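Side-chain contact in cellulose hydrolase (Bacillus licheniformis, PDB 4YZT), which hydrolyses internal beta-1,4-glucosidic bonds of cellulose as an endoglucanase, holding glucan chains in a cleft of its barrel-shaped catalytic domain: residues P301-N306 with R316-P321. Sequence-based numbering, arbitrary orientation.
Sequences PMWWDN and RQWRDP. With BGC (beta-D-glucopyranose), chain B; BGC (beta-D-glucopyranose), chain C.
W303 and W318 meet through the corners of their six-membered rings, CZ3 of W303 lying 3.6 Å from CZ3 of W318. The planes differ by just 6°, yet the six-ring centroids are 5.8 Å apart, so this near-parallel pair touches at its outer corners without either ring overlying the other. The CB of W303 points toward W318, and chi1 (-157°, CG roughly anti to N) carries the six-membered ring out to it; the W318 side chain, on the short antiparallel pair 311-312/317-318, also packs on I63 and A66 of helix 57-66.

Beside this apolar junction the D305 carboxylate makes a looser approach, OD2 to W318 CZ3 at 4.2 Å. Its polar needs are met elsewhere: OD2 accepts from W35 NE1 and F311 N, and OD1 from G307 N, fixing the rotation of the group.

The sugar contacts belong to the other side of the strand end. W304 NE1 donates to O2 of BGC (chain B) at 3.0 Å and 157°, near the indole plane, while C3 of BGC (chain C) sits 3.9 Å above one face, offset toward the rim. N306 ND2 reaches O3 of BGC (chain B) at 3.1 Å and, weakly, the same O2, which thus has two donors. A leucine in place of W304 would probably leave that O2 without its straighter donor and the chain C sugar without the indole face that C3 leans over.

While W303 faces outward to W318, W304 and N306, just past strand 299-303, line the glycan pocket, as expected at the C-terminal end of a GH5 (beta/alpha)8 barrel.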
loop_
_atom_site.group_PDB
_atom_site.type_symbol
_atom_site.label_atom_id
_atom_site.label_comp_id
_atom_site.label_asym_id
_atom_site.label_seq_id
_atom_site.Cartn_x
_atom_site.Cartn_y
_atom_site.Cartn_z
ATOM N N PRO A 301 -7.060 8.526 -6.852
ATOM C CA PRO A 301 -6.322 7.455 -6.178
ATOM C C PRO A 301 -6.169 7.711 -4.681
ATOM O O PRO A 301 -5.614 8.745 -4.276
ATOM C CB PRO A 301 -4.960 7.475 -6.888
ATOM C CG PRO A 301 -4.779 8.914 -7.314
ATOM C CD PRO A 301 -6.168 9.521 -7.475
ATOM N N MET A 302 -6.654 6.775 -3.868
ATOM C CA MET A 302 -6.505 6.905 -2.417
ATOM C C MET A 302 -5.558 5.824 -1.882
ATOM O O MET A 302 -5.820 4.629 -2.011
ATOM C CB MET A 302 -7.879 6.840 -1.731
ATOM C CG MET A 302 -8.889 7.849 -2.325
ATOM S SD MET A 302 -10.328 8.225 -1.296
ATOM C CE MET A 302 -9.585 9.297 -0.062
ATOM N N TRP A 303 -4.455 6.265 -1.273
ATOM C CA TRP A 303 -3.326 5.388 -0.896
ATOM C C TRP A 303 -3.620 4.590 0.372
ATOM O O TRP A 303 -4.025 5.173 1.386
ATOM C CB TRP A 303 -2.083 6.270 -0.687
ATOM C CG TRP A 303 -0.718 5.660 -0.802
ATOM C CD1 TRP A 303 -0.378 4.425 -1.283
ATOM C CD2 TRP A 303 0.514 6.305 -0.444
ATOM N NE1 TRP A 303 1.002 4.263 -1.229
ATOM C CE2 TRP A 303 1.563 5.409 -0.729
ATOM C CE3 TRP A 303 0.824 7.557 0.090
ATOM C CZ2 TRP A 303 2.903 5.725 -0.487
ATOM C CZ3 TRP A 303 2.157 7.871 0.325
ATOM C CH2 TRP A 303 3.174 6.952 0.048
ATOM N N TRP A 304 -3.423 3.276 0.329
ATOM C CA TRP A 304 -3.618 2.473 1.545
ATOM C C TRP A 304 -2.392 2.526 2.430
ATOM O O TRP A 304 -1.289 2.126 2.035
ATOM C CB TRP A 304 -3.962 1.011 1.231
ATOM C CG TRP A 304 -4.181 0.211 2.503
ATOM C CD1 TRP A 304 -3.368 -0.753 3.029
ATOM C CD2 TRP A 304 -5.288 0.344 3.416
ATOM N NE1 TRP A 304 -3.896 -1.224 4.220
ATOM C CE2 TRP A 304 -5.076 -0.570 4.472
ATOM C CE3 TRP A 304 -6.436 1.147 3.438
ATOM C CZ2 TRP A 304 -5.974 -0.709 5.535
ATOM C CZ3 TRP A 304 -7.324 1.009 4.491
ATOM C CH2 TRP A 304 -7.087 0.089 5.528
ATOM N N ASP A 305 -2.608 3.014 3.645
ATOM C CA ASP A 305 -1.553 3.113 4.638
ATOM C C ASP A 305 -2.078 2.512 5.945
ATOM O O ASP A 305 -2.936 3.104 6.612
ATOM C CB ASP A 305 -1.136 4.576 4.800
ATOM C CG ASP A 305 0.065 4.755 5.711
ATOM O OD1 ASP A 305 0.486 3.769 6.356
ATOM O OD2 ASP A 305 0.592 5.888 5.784
ATOM N N ASN A 306 -1.593 1.330 6.308
ATOM C CA ASN A 306 -2.072 0.710 7.538
ATOM C C ASN A 306 -1.335 1.180 8.799
ATOM O O ASN A 306 -1.581 0.669 9.888
ATOM C CB ASN A 306 -2.006 -0.822 7.441
ATOM C CG ASN A 306 -0.577 -1.370 7.403
ATOM O OD1 ASN A 306 0.406 -0.628 7.486
ATOM N ND2 ASN A 306 -0.466 -2.694 7.294
ATOM N N ARG A 316 6.129 11.044 13.312
ATOM C CA ARG A 316 5.588 12.099 12.464
ATOM C C ARG A 316 6.481 12.328 11.246
ATOM O O ARG A 316 6.773 13.464 10.873
ATOM C CB ARG A 316 5.404 13.384 13.261
ATOM C CG ARG A 316 4.618 13.166 14.553
ATOM C CD ARG A 316 4.320 14.467 15.275
ATOM N NE ARG A 316 3.502 15.375 14.475
ATOM C CZ ARG A 316 3.063 16.550 14.913
ATOM N NH1 ARG A 316 3.371 16.950 16.139
ATOM N NH2 ARG A 316 2.327 17.322 14.129
ATOM N N GLN A 317 6.901 11.226 10.634
ATOM C CA GLN A 317 7.754 11.251 9.453
ATOM C C GLN A 317 7.375 10.108 8.518
ATOM O O GLN A 317 6.844 9.090 8.954
ATOM C CB GLN A 317 9.230 11.150 9.844
ATOM C CG GLN A 317 9.759 12.384 10.554
ATOM C CD GLN A 317 11.107 12.153 11.209
ATOM O OE1 GLN A 317 11.624 11.035 11.211
ATOM N NE2 GLN A 317 11.683 13.211 11.774
ATOM N N TRP A 318 7.653 10.273 7.233
ATOM C CA TRP A 318 7.393 9.217 6.262
ATOM C C TRP A 318 8.573 8.252 6.171
ATOM O O TRP A 318 9.712 8.689 6.090
ATOM C CB TRP A 318 7.095 9.839 4.902
ATOM C CG TRP A 318 5.834 10.643 4.944
ATOM C CD1 TRP A 318 5.687 11.918 5.401
ATOM C CD2 TRP A 318 4.534 10.204 4.553
ATOM N NE1 TRP A 318 4.375 12.307 5.306
ATOM C CE2 TRP A 318 3.644 11.276 4.778
ATOM C CE3 TRP A 318 4.030 9.003 4.029
ATOM C CZ2 TRP A 318 2.282 11.190 4.495
ATOM C CZ3 TRP A 318 2.681 8.929 3.734
ATOM C CH2 TRP A 318 1.822 10.009 3.981
ATOM N N ARG A 319 8.299 6.947 6.193
ATOM C CA ARG A 319 9.366 5.940 6.172
ATOM C C ARG A 319 10.112 5.931 4.834
ATOM O O ARG A 319 11.282 5.557 4.759
ATOM C CB ARG A 319 8.791 4.547 6.463
ATOM C CG ARG A 319 8.292 4.366 7.893
ATOM C CD ARG A 319 7.646 2.998 8.089
ATOM N NE ARG A 319 7.160 2.809 9.455
ATOM C CZ ARG A 319 5.927 3.113 9.857
ATOM N NH1 ARG A 319 5.045 3.615 8.999
ATOM N NH2 ARG A 319 5.573 2.902 11.119
ATOM N N ASP A 320 9.413 6.331 3.781
ATOM C CA ASP A 320 9.999 6.493 2.452
ATOM C C ASP A 320 9.508 7.835 1.922
ATOM O O ASP A 320 8.422 7.919 1.361
ATOM C CB ASP A 320 9.587 5.342 1.523
ATOM C CG ASP A 320 10.223 5.432 0.137
ATOM O OD1 ASP A 320 10.805 6.482 -0.196
ATOM O OD2 ASP A 320 10.132 4.443 -0.621
ATOM N N PRO A 321 10.289 8.895 2.132
ATOM C CA PRO A 321 9.792 10.225 1.782
ATOM C C PRO A 321 9.677 10.421 0.277
ATOM O O PRO A 321 8.840 11.202 -0.176
ATOM C CB PRO A 321 10.855 11.159 2.358
ATOM C CG PRO A 321 11.549 10.352 3.382
ATOM C CD PRO A 321 11.552 8.965 2.891
HETATM C C2 BGC B . -4.274 -4.232 6.465
HETATM C C3 BGC B . -3.768 -5.254 7.432
HETATM C C4 BGC B . -4.884 -5.757 8.294
HETATM C C5 BGC B . -6.017 -6.301 7.443
HETATM C C6 BGC B . -7.151 -6.748 8.328
HETATM C C1 BGC B . -5.405 -4.792 5.640
HETATM O O2 BGC B . -3.225 -3.765 5.588
HETATM O O3 BGC B . -2.688 -4.666 8.223
HETATM O O4 BGC B . -4.464 -6.847 9.204
HETATM O O5 BGC B . -6.516 -5.291 6.486
HETATM O O6 BGC B . -8.128 -7.446 7.558
HETATM C C2 BGC C . -9.052 -3.985 2.792
HETATM C C3 BGC C . -8.040 -3.487 3.763
HETATM C C4 BGC C . -6.864 -4.358 3.815
HETATM C C5 BGC C . -6.266 -4.462 2.412
HETATM C C6 BGC C . -4.987 -5.246 2.295
HETATM C C1 BGC C . -8.302 -4.093 1.493
HETATM O O1 BGC C . -9.074 -4.173 0.333
HETATM O O2 BGC C . -10.136 -3.024 2.591
HETATM O O3 BGC C . -8.619 -3.270 5.126
HETATM O O4 BGC C . -5.904 -3.790 4.777
HETATM O O5 BGC C . -7.271 -5.101 1.563
HETATM O O6 BGC C . -5.293 -6.600 2.588
#